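Local coordinates for glycoside hydrolase family protein (Novosphingobium sp. PP1Y, PDB 6Q2F) that is an alpha-L-rhamnosidase, a glycoside hydrolase that cleaves alpha-L-rhamnose from glycosides, at residues Gly178-Leu183 and Ala386-Ser391; Ala428-Lys431 and His437-Val440; Glu705-Ala708 and Pro713-Asp716; Val753-Val758 and Thr791-Gly796. All blocks are in the same frame, centred on the assembly; numbering follows the deposited sequence.

Overall arrangement
From the N terminus, interaction 1 closes the longest excursion: a loop between strands 164-165 and 206-217 meets the loop after helix 382-385, about 200 residues on. Interaction 2 follows, a short-range closure linking weak strand 428-429 to strand 436-447, about 50 Å (centre to centre) from the middle of the chain. Past the parallel strands of the (beta/alpha)8 barrel, interaction 3 joins a turn to helix 712-726 a few residues later, and interaction 4 ties a loop to strand 788-794 of the next mixed sheet. All four stand in series, none nested or crossed. Interactions 2 and 3 lie on opposite sides of the chain's centre, their own centres about 75 Å apart.

Interaction 1 (Gly178-Leu183 and Ala386-Ser391); sequences GPFQTL and AGFVMS
F180 and F388 meet as a T-shaped pair: the edge of the first ring points into the face of the second, with ring centroids 4.9 Å apart and planes at 80°. The touching atoms are CD2 and CE2 of F180. CD2 stands over the centre of the F388 ring and comes 3.7 Å from F388 CG, while CE2 of F180 lies 4.0 Å from F388 CE2. In both residues CB points toward the other segment, and because CG of F180 is anti to the backbone N (chi1 178°), its ring extends from the backbone across to F388. P179 adds its carbonyl, with P179 O 3.5 Å from F388 CD1.

Phenylalanine suits both places, since a flat apolar ring can offer an edge or a face without a buried polar group to satisfy. An alanine in place of F388 would probably leave the F180 edge without the face it abuts and open a gap between the two loops.

One loop is shaped by a beta turn, the other by a helix end. F180 opens a type II' turn, closed by L183 N to F180 O, and G387, at positive phi, ends helix 382-385 in a Schellman motif just before F388. The F388 ring also rests on K152 and W155 of strand 151-160, and Q181 of the other loop touches V154 of the same strand, so both loops lie against it.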
loop_
_atom_site.group_PDB
_atom_site.type_symbol
_atom_site.label_atom_id
_atom_site.label_comp_id
_atom_site.label_asym_id
_atom_site.label_seq_id
_atom_site.Cartn_x
_atom_site.Cartn_y
_atom_site.Cartn_z
ATOM N N GLY A 178 6.989 8.079 -24.340
ATOM C CA GLY A 178 5.618 8.337 -23.968
ATOM C C GLY A 178 4.874 7.043 -23.711
ATOM O O GLY A 178 5.472 5.968 -23.686
ATOM N N PRO A 179 3.546 7.125 -23.513
ATOM C CA PRO A 179 2.801 5.961 -23.009
ATOM C C PRO A 179 2.266 5.032 -24.091
ATOM O O PRO A 179 1.918 3.881 -23.799
ATOM C CB PRO A 179 1.647 6.607 -22.228
ATOM C CG PRO A 179 1.395 7.897 -22.958
ATOM C CD PRO A 179 2.764 8.373 -23.405
ATOM N N PHE A 180 2.080 5.535 -25.299
ATOM C CA PHE A 180 1.506 4.729 -26.346
ATOM C C PHE A 180 1.763 5.274 -27.732
ATOM O O PHE A 180 1.523 6.423 -27.969
ATOM C CB PHE A 180 0.028 4.690 -26.081
ATOM C CG PHE A 180 -0.753 3.936 -27.072
ATOM C CD1 PHE A 180 -1.221 4.547 -28.196
ATOM C CD2 PHE A 180 -1.063 2.629 -26.852
ATOM C CE1 PHE A 180 -1.959 3.860 -29.097
ATOM C CE2 PHE A 180 -1.798 1.923 -27.754
ATOM C CZ PHE A 180 -2.250 2.542 -28.878
ATOM N N GLN A 181 2.247 4.445 -28.633
ATOM C CA GLN A 181 2.495 4.847 -30.001
ATOM C C GLN A 181 3.233 6.168 -30.103
ATOM O O GLN A 181 4.343 6.300 -29.674
ATOM C CB GLN A 181 1.255 4.760 -30.883
ATOM C CG GLN A 181 0.740 3.362 -31.132
ATOM C CD GLN A 181 1.600 2.573 -32.083
ATOM O OE1 GLN A 181 2.755 2.431 -31.880
ATOM N NE2 GLN A 181 1.019 2.097 -33.136
ATOM N N THR A 182 2.583 7.138 -30.718
ATOM C CA THR A 182 3.133 8.463 -30.893
ATOM C C THR A 182 2.903 9.444 -29.756
ATOM O O THR A 182 3.394 10.524 -29.818
ATOM C CB THR A 182 2.554 9.146 -32.147
ATOM O OG1 THR A 182 1.144 9.067 -32.122
ATOM C CG2 THR A 182 3.006 8.490 -33.361
ATOM N N LEU A 183 2.161 9.071 -28.735
ATOM C CA LEU A 183 1.832 9.993 -27.655
ATOM C C LEU A 183 3.077 10.424 -26.886
ATOM O O LEU A 183 3.965 9.619 -26.595
ATOM C CB LEU A 183 0.827 9.345 -26.697
ATOM C CG LEU A 183 -0.554 9.084 -27.296
ATOM C CD1 LEU A 183 -1.518 8.628 -26.206
ATOM C CD2 LEU A 183 -1.062 10.354 -27.985
ATOM N N ALA A 386 -3.806 -5.126 -23.010
ATOM C CA ALA A 386 -2.397 -5.245 -23.359
ATOM C C ALA A 386 -1.494 -4.559 -22.352
ATOM O O ALA A 386 -0.273 -4.563 -22.538
ATOM C CB ALA A 386 -2.138 -4.663 -24.755
ATOM N N GLY A 387 -2.052 -3.959 -21.307
ATOM C CA GLY A 387 -1.232 -3.374 -20.268
ATOM C C GLY A 387 -0.796 -1.943 -20.493
ATOM O O GLY A 387 0.074 -1.458 -19.763
ATOM N N PHE A 388 -1.356 -1.250 -21.482
ATOM C CA PHE A 388 -1.031 0.158 -21.639
ATOM C C PHE A 388 -1.718 1.021 -20.588
ATOM O O PHE A 388 -1.262 2.137 -20.336
ATOM C CB PHE A 388 -1.422 0.650 -23.030
ATOM C CG PHE A 388 -0.549 0.116 -24.130
ATOM C CD1 PHE A 388 0.751 0.574 -24.280
ATOM C CD2 PHE A 388 -1.028 -0.830 -25.015
ATOM C CE1 PHE A 388 1.558 0.086 -25.282
ATOM C CE2 PHE A 388 -0.226 -1.322 -26.026
ATOM C CZ PHE A 388 1.069 -0.858 -26.162
ATOM N N VAL A 389 -2.797 0.526 -19.981
ATOM C CA VAL A 389 -3.515 1.243 -18.930
ATOM C C VAL A 389 -4.255 0.205 -18.104
ATOM O O VAL A 389 -4.720 -0.806 -18.634
ATOM C CB VAL A 389 -4.488 2.296 -19.520
ATOM C CG1 VAL A 389 -5.473 1.631 -20.488
ATOM C CG2 VAL A 389 -5.232 3.013 -18.391
HETATM N N MSE A 390 -4.369 0.462 -16.804
HETATM C CA MSE A 390 -4.897 -0.527 -15.882
HETATM C C MSE A 390 -6.414 -0.631 -15.915
HETATM O O MSE A 390 -7.111 0.351 -16.155
HETATM C CB MSE A 390 -4.439 -0.212 -14.449
HETATM C CG MSE A 390 -2.961 -0.513 -14.217
HETATM SE SE MSE A 390 -2.520 -2.343 -14.662
HETATM C CE MSE A 390 -1.833 -2.092 -16.491
ATOM N N SER A 391 -6.927 -1.837 -15.691
ATOM C CA SER A 391 -8.321 -2.019 -15.326
ATOM C C SER A 391 -8.343 -2.604 -13.925
ATOM O O SER A 391 -7.429 -3.334 -13.531
ATOM C CB SER A 391 -9.076 -2.918 -16.324
ATOM O OG SER A 391 -9.058 -2.357 -17.622
#

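Interaction 2 (Ala428-Lys431 and His437-Val440); sequences AAPK and HWRV
A429 and P430 meet the indole of W438 within a connection between two beta strands that belong to different antiparallel sheets: weakly bonded strand 428-429 pairs with 164-165, whereas strand 436-447 lies beside 151-160. The two arms, 7.6 Å apart from A429 CA to W438 CA, are joined by the tryptophan.

Along the first segment, A429 comes first, and its small CB fits 3.8 Å from W438 CD1. P430 follows with two contacts. Its ring crosses the indole at about a right angle, with P430 CG 3.4 Å from W438 CZ2, and its carbonyl receives the indole N-H. Proline suits this place just beyond the weakly bonded strand, being rigid and apolar yet keeping its acceptor. W438 has CG anti to its carbonyl carbon (chi1 -80°), and from there the ring reaches P430; L160, P215 and the edge-to-face partner W427 pack around it. A phenylalanine here would lack the N-H and would probably leave the P430 carbonyl without its mate.

That bond is nearly ideal: W438 NE1 lies 2.8 Å from P430 O, with N-H...O at 178°, and the oxygen sits in the indole plane.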
loop_
_atom_site.group_PDB
_atom_site.type_symbol
_atom_site.label_atom_id
_atom_site.label_comp_id
_atom_site.label_asym_id
_atom_site.label_seq_id
_atom_site.Cartn_x
_atom_site.Cartn_y
_atom_site.Cartn_z
ATOM N N ALA A 428 8.268 -13.054 -50.455
ATOM C CA ALA A 428 7.326 -13.397 -51.515
ATOM C C ALA A 428 5.997 -13.722 -50.847
ATOM O O ALA A 428 5.818 -14.807 -50.287
ATOM C CB ALA A 428 7.841 -14.562 -52.351
ATOM N N ALA A 429 5.067 -12.771 -50.896
ATOM C CA ALA A 429 3.778 -12.922 -50.239
ATOM C C ALA A 429 2.989 -14.043 -50.902
ATOM O O ALA A 429 2.581 -13.906 -52.060
ATOM C CB ALA A 429 2.996 -11.611 -50.288
ATOM N N PRO A 430 2.762 -15.163 -50.215
ATOM C CA PRO A 430 2.040 -16.269 -50.852
ATOM C C PRO A 430 0.641 -15.851 -51.279
ATOM O O PRO A 430 0.018 -14.961 -50.690
ATOM C CB PRO A 430 1.999 -17.357 -49.767
ATOM C CG PRO A 430 2.451 -16.718 -48.514
ATOM C CD PRO A 430 3.271 -15.524 -48.885
ATOM N N LYS A 431 0.171 -16.488 -52.347
ATOM C CA LYS A 431 -1.158 -16.227 -52.877
ATOM C C LYS A 431 -2.230 -16.584 -51.853
ATOM O O LYS A 431 -2.078 -17.506 -51.050
ATOM C CB LYS A 431 -1.369 -17.033 -54.159
ATOM C CG LYS A 431 -2.123 -16.321 -55.265
ATOM C CD LYS A 431 -2.006 -17.102 -56.579
ATOM C CE LYS A 431 -2.856 -16.486 -57.690
ATOM N NZ LYS A 431 -4.316 -16.693 -57.460
ATOM N N HIS A 437 -6.355 -10.210 -48.197
ATOM C CA HIS A 437 -5.020 -9.659 -48.403
ATOM C C HIS A 437 -4.141 -9.898 -47.180
ATOM O O HIS A 437 -4.584 -10.418 -46.149
ATOM C CB HIS A 437 -5.082 -8.165 -48.752
ATOM C CG HIS A 437 -5.558 -7.286 -47.637
ATOM N ND1 HIS A 437 -6.895 -7.059 -47.389
ATOM C CD2 HIS A 437 -4.875 -6.539 -46.735
ATOM C CE1 HIS A 437 -7.016 -6.229 -46.368
ATOM N NE2 HIS A 437 -5.805 -5.896 -45.955
ATOM N N TRP A 438 -2.869 -9.530 -47.320
ATOM C CA TRP A 438 -1.888 -9.696 -46.258
ATOM C C TRP A 438 -1.806 -8.448 -45.390
ATOM O O TRP A 438 -1.903 -7.319 -45.881
ATOM C CB TRP A 438 -0.504 -10.007 -46.833
ATOM C CG TRP A 438 -0.319 -11.434 -47.237
ATOM C CD1 TRP A 438 -0.333 -11.942 -48.510
ATOM C CD2 TRP A 438 -0.097 -12.548 -46.363
ATOM N NE1 TRP A 438 -0.131 -13.304 -48.476
ATOM C CE2 TRP A 438 0.013 -13.700 -47.171
ATOM C CE3 TRP A 438 0.021 -12.684 -44.978
ATOM C CZ2 TRP A 438 0.236 -14.964 -46.635
ATOM C CZ3 TRP A 438 0.239 -13.944 -44.449
ATOM C CH2 TRP A 438 0.347 -15.065 -45.275
ATOM N N ARG A 439 -1.523 -8.668 -44.130
ATOM C CA ARG A 439 -1.289 -7.600 -43.216
ATOM C C ARG A 439 0.053 -7.883 -42.613
ATOM O O ARG A 439 0.295 -8.942 -42.137
ATOM C CB ARG A 439 -2.335 -7.587 -42.155
ATOM C CG ARG A 439 -2.438 -6.295 -41.415
ATOM C CD ARG A 439 -3.870 -6.160 -41.038
ATOM N NE ARG A 439 -4.054 -5.345 -39.881
ATOM C CZ ARG A 439 -5.170 -5.334 -39.175
ATOM N NH1 ARG A 439 -6.191 -6.098 -39.517
ATOM N NH2 ARG A 439 -5.265 -4.536 -38.126
ATOM N N VAL A 440 0.915 -6.893 -42.649
ATOM C CA VAL A 440 2.229 -7.031 -42.108
ATOM C C VAL A 440 2.361 -6.086 -40.941
ATOM O O VAL A 440 2.173 -4.910 -41.060
ATOM C CB VAL A 440 3.291 -6.730 -43.144
ATOM C CG1 VAL A 440 4.663 -7.000 -42.594
ATOM C CG2 VAL A 440 3.039 -7.551 -44.375
#

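Interaction 3 (Glu705-Ala708 and Pro713-Asp716); sequences ESWA and PWVD
W707 occupies the third position of a type I turn from E705 to A708, closed by A708 N to E705 O at 3.0 Å, and it faces W714 in the opening part of helix 712-726. Both tryptophans point their CB toward the opposite segment. The six-membered ring of W707 brings its edge to the five-membered ring of W714 in an offset edge-to-face pair, centroids 5.8 Å apart and planes at 73°. W707 CZ3 lies 4.0 Å from W714 CD1, with CH2 of W707 close behind, so this corner of the edge bears on one indole carbon.

For W707 the first torsion (chi1 48°) puts CG between the backbone N and the carbonyl carbon, which folds the indole back over its own turn. There E705 CG sits 3.4 Å above the ring plane, offset toward the rim. E705 also turns its carboxylate back onto the turn: E705 OE1 receives S706 N at 2.8 Å through the lone pair facing away from the other oxygen.

Beyond the pair, W707 NE1 donates to F655 O, and W714 packs on P657, L660 and I664 of helix 657-670 and meets W1071 edge-to-face. The chemistry is thus apolar at the interface, with the polar end of W707 satisfied by a carbonyl beside that helix, and large indoles suit a buried junction where a turn, two helices and a C-terminal region resembling a galactose-binding domain converge.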
loop_
_atom_site.group_PDB
_atom_site.type_symbol
_atom_site.label_atom_id
_atom_site.label_comp_id
_atom_site.label_asym_id
_atom_site.label_seq_id
_atom_site.Cartn_x
_atom_site.Cartn_y
_atom_site.Cartn_z
ATOM N N GLU A 705 9.800 18.639 17.573
ATOM C CA GLU A 705 8.427 18.488 18.052
ATOM C C GLU A 705 8.316 19.024 19.478
ATOM O O GLU A 705 9.251 18.908 20.272
ATOM C CB GLU A 705 7.999 17.011 17.974
ATOM C CG GLU A 705 6.544 16.687 18.393
ATOM C CD GLU A 705 5.480 17.463 17.618
ATOM O OE1 GLU A 705 5.273 18.660 17.914
ATOM O OE2 GLU A 705 4.826 16.881 16.729
ATOM N N SER A 706 7.174 19.641 19.795
ATOM C CA SER A 706 7.034 20.296 21.097
ATOM C C SER A 706 7.168 19.295 22.242
ATOM O O SER A 706 7.822 19.574 23.253
ATOM C CB SER A 706 5.697 21.039 21.181
ATOM O OG SER A 706 4.638 20.247 20.685
ATOM N N TRP A 707 6.588 18.106 22.087
ATOM C CA TRP A 707 6.674 17.068 23.104
ATOM C C TRP A 707 7.806 16.079 22.832
ATOM O O TRP A 707 7.804 14.971 23.390
ATOM C CB TRP A 707 5.333 16.335 23.217
ATOM C CG TRP A 707 4.749 15.916 21.890
ATOM C CD1 TRP A 707 4.004 16.692 21.045
ATOM C CD2 TRP A 707 4.842 14.624 21.272
ATOM N NE1 TRP A 707 3.637 15.964 19.929
ATOM C CE2 TRP A 707 4.136 14.691 20.048
ATOM C CE3 TRP A 707 5.441 13.416 21.638
ATOM C CZ2 TRP A 707 4.018 13.592 19.181
ATOM C CZ3 TRP A 707 5.324 12.330 20.784
ATOM C CH2 TRP A 707 4.617 12.427 19.559
ATOM N N ALA A 708 8.780 16.467 22.002
ATOM C CA ALA A 708 9.793 15.519 21.547
ATOM C C ALA A 708 10.600 14.951 22.707
ATOM O O ALA A 708 10.935 13.761 22.713
ATOM C CB ALA A 708 10.723 16.185 20.545
ATOM N N PRO A 713 7.947 7.407 26.432
ATOM C CA PRO A 713 6.872 6.467 26.801
ATOM C C PRO A 713 6.017 6.055 25.619
ATOM O O PRO A 713 5.632 4.890 25.532
ATOM C CB PRO A 713 6.055 7.244 27.850
ATOM C CG PRO A 713 7.041 8.221 28.432
ATOM C CD PRO A 713 7.871 8.645 27.222
ATOM N N TRP A 714 5.733 6.979 24.697
ATOM C CA TRP A 714 5.003 6.644 23.472
ATOM C C TRP A 714 5.779 5.634 22.632
ATOM O O TRP A 714 5.231 4.618 22.201
ATOM C CB TRP A 714 4.722 7.943 22.692
ATOM C CG TRP A 714 4.267 7.841 21.229
ATOM C CD1 TRP A 714 4.884 8.415 20.145
ATOM C CD2 TRP A 714 3.110 7.152 20.706
ATOM N NE1 TRP A 714 4.185 8.133 18.994
ATOM C CE2 TRP A 714 3.089 7.372 19.308
ATOM C CE3 TRP A 714 2.090 6.385 21.280
ATOM C CZ2 TRP A 714 2.103 6.834 18.476
ATOM C CZ3 TRP A 714 1.098 5.850 20.442
ATOM C CH2 TRP A 714 1.120 6.077 19.066
ATOM N N VAL A 715 7.073 5.873 22.415
ATOM C CA VAL A 715 7.869 4.928 21.636
ATOM C C VAL A 715 7.966 3.590 22.368
ATOM O O VAL A 715 7.942 2.523 21.742
ATOM C CB VAL A 715 9.251 5.532 21.324
ATOM C CG1 VAL A 715 10.117 4.548 20.540
ATOM C CG2 VAL A 715 9.090 6.850 20.531
ATOM N N ASP A 716 8.052 3.624 23.708
ATOM C CA ASP A 716 8.075 2.381 24.479
ATOM C C ASP A 716 6.782 1.599 24.286
ATOM O O ASP A 716 6.782 0.367 24.244
ATOM C CB ASP A 716 8.270 2.681 25.966
ATOM C CG ASP A 716 9.718 2.955 26.344
ATOM O OD1 ASP A 716 10.640 2.536 25.626
ATOM O OD2 ASP A 716 9.921 3.555 27.414
#

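Interaction 4 (Val753-Val758 and Thr791-Gly796); sequences VADAPV and TIYLGG
D755 reaches from its loop to Y793, which stands on strand 788-794 of a mixed beta sheet, and the aspartate can be followed outward atom by atom. Its CB, aimed at the opposing segment, passes 3.9 Å from Y793 CE2. Next comes CG, as close as 3.0 Å to Y793 OH because the carboxylate straddles the hydroxyl; chi1 of -124°, away from any staggered position, suggests some strain. OD1 of D755 lies 2.9 Å and OD2 3.0 Å from Y793 OH, while OD2 also lies 3.3 Å from Y793 CE2, at the rim of the ring and near its plane. The carboxylate stands almost perpendicular to the phenol, their planes 88° apart. OD2 of D755 also looks onto G795, at 4.0 Å from its CA. Glycine suits that position, because a CB would project toward the aspartate and crowd the tyrosine edge.

Y793 has CG anti to the backbone N (chi1 179°), which carries the hydroxyl out to the loop. There Q866 NE2 bonds to Y793 OH, and the same amide also bonds to L794 O. A water donates to D755 O at 2.6 Å and has a weak bond to Y793 OH at 3.3 Å.

A phenol is apt here: its ring carbons pack against V734 and I868, beside Y736, while its one oxygen gathers polar neighbours. With a carboxylate, an amide and a water all near that hydroxyl, the contact is polar at its end and would probably be sensitive to the ionisation of D755.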
loop_
_atom_site.group_PDB
_atom_site.type_symbol
_atom_site.label_atom_id
_atom_site.label_comp_id
_atom_site.label_asym_id
_atom_site.label_seq_id
_atom_site.Cartn_x
_atom_site.Cartn_y
_atom_site.Cartn_z
ATOM N N VAL A 753 -12.654 -6.660 2.206
ATOM C CA VAL A 753 -13.035 -8.049 1.994
ATOM C C VAL A 753 -14.282 -8.333 2.841
ATOM O O VAL A 753 -14.293 -8.111 4.059
ATOM C CB VAL A 753 -11.845 -8.989 2.298
ATOM C CG1 VAL A 753 -11.437 -8.956 3.803
ATOM C CG2 VAL A 753 -12.134 -10.405 1.819
ATOM N N ALA A 754 -15.378 -8.725 2.190
ATOM C CA ALA A 754 -16.635 -8.943 2.907
ATOM C C ALA A 754 -16.819 -10.391 3.314
ATOM O O ALA A 754 -17.827 -10.723 3.934
ATOM C CB ALA A 754 -17.827 -8.496 2.051
ATOM N N ASP A 755 -15.811 -11.207 3.051
ATOM C CA ASP A 755 -15.864 -12.653 2.890
ATOM C C ASP A 755 -15.162 -13.402 4.007
ATOM O O ASP A 755 -15.325 -14.623 4.117
ATOM C CB ASP A 755 -15.179 -13.026 1.542
ATOM C CG ASP A 755 -16.076 -13.805 0.647
ATOM O OD1 ASP A 755 -17.229 -14.032 1.067
ATOM O OD2 ASP A 755 -15.660 -14.207 -0.451
ATOM N N ALA A 756 -14.346 -12.707 4.774
ATOM C CA ALA A 756 -13.356 -13.194 5.704
ATOM C C ALA A 756 -13.991 -13.560 7.036
ATOM O O ALA A 756 -15.043 -13.040 7.400
ATOM C CB ALA A 756 -12.281 -12.126 5.901
ATOM N N PRO A 757 -13.364 -14.448 7.794
ATOM C CA PRO A 757 -13.883 -14.767 9.127
ATOM C C PRO A 757 -13.690 -13.597 10.091
ATOM O O PRO A 757 -12.899 -12.676 9.862
ATOM C CB PRO A 757 -13.049 -15.979 9.545
ATOM C CG PRO A 757 -11.749 -15.810 8.785
ATOM C CD PRO A 757 -12.115 -15.174 7.472
ATOM N N VAL A 758 -14.442 -13.630 11.186
ATOM C CA VAL A 758 -14.330 -12.634 12.246
ATOM C C VAL A 758 -13.747 -13.236 13.521
ATOM O O VAL A 758 -12.834 -12.674 14.124
ATOM C CB VAL A 758 -15.697 -11.971 12.527
ATOM C CG1 VAL A 758 -15.601 -11.062 13.748
ATOM C CG2 VAL A 758 -16.155 -11.179 11.304
ATOM N N THR A 791 -8.188 -24.673 6.652
ATOM C CA THR A 791 -8.870 -24.712 5.366
ATOM C C THR A 791 -8.352 -23.607 4.458
ATOM O O THR A 791 -7.791 -22.605 4.916
ATOM C CB THR A 791 -10.382 -24.562 5.532
ATOM O OG1 THR A 791 -11.013 -24.740 4.264
ATOM C CG2 THR A 791 -10.699 -23.164 6.034
ATOM N N ILE A 792 -8.546 -23.816 3.162
ATOM C CA ILE A 792 -8.401 -22.791 2.143
ATOM C C ILE A 792 -9.794 -22.274 1.852
ATOM O O ILE A 792 -10.734 -23.062 1.714
ATOM C CB ILE A 792 -7.759 -23.356 0.859
ATOM C CG1 ILE A 792 -6.274 -23.642 1.074
ATOM C CG2 ILE A 792 -7.958 -22.397 -0.312
ATOM C CD1 ILE A 792 -5.638 -24.467 -0.043
ATOM N N TYR A 793 -9.936 -20.965 1.757
ATOM C CA TYR A 793 -11.194 -20.356 1.352
ATOM C C TYR A 793 -11.041 -19.778 -0.050
ATOM O O TYR A 793 -10.063 -19.085 -0.328
ATOM C CB TYR A 793 -11.608 -19.270 2.342
ATOM C CG TYR A 793 -12.885 -18.601 1.948
ATOM C CD1 TYR A 793 -14.109 -19.187 2.238
ATOM C CD2 TYR A 793 -12.877 -17.374 1.286
ATOM C CE1 TYR A 793 -15.300 -18.580 1.875
ATOM C CE2 TYR A 793 -14.064 -16.760 0.918
ATOM C CZ TYR A 793 -15.273 -17.370 1.205
ATOM O OH TYR A 793 -16.460 -16.777 0.833
ATOM N N LEU A 794 -12.002 -20.066 -0.931
ATOM C CA LEU A 794 -11.938 -19.560 -2.304
ATOM C C LEU A 794 -12.680 -18.236 -2.348
ATOM O O LEU A 794 -13.909 -18.204 -2.397
ATOM C CB LEU A 794 -12.519 -20.559 -3.297
ATOM C CG LEU A 794 -11.840 -21.927 -3.282
ATOM C CD1 LEU A 794 -12.454 -22.795 -4.340
ATOM C CD2 LEU A 794 -10.336 -21.798 -3.504
ATOM N N GLY A 795 -11.930 -17.138 -2.333
ATOM C CA GLY A 795 -12.529 -15.817 -2.369
ATOM C C GLY A 795 -11.964 -14.985 -3.498
ATOM O O GLY A 795 -11.438 -15.538 -4.473
ATOM N N GLY A 796 -12.069 -13.662 -3.378
ATOM C CA GLY A 796 -11.463 -12.787 -4.368
ATOM C C GLY A 796 -12.001 -13.064 -5.757
ATOM O O GLY A 796 -13.213 -13.115 -5.978
HETATM O O HOH W 1 -17.275 -16.403 3.975
#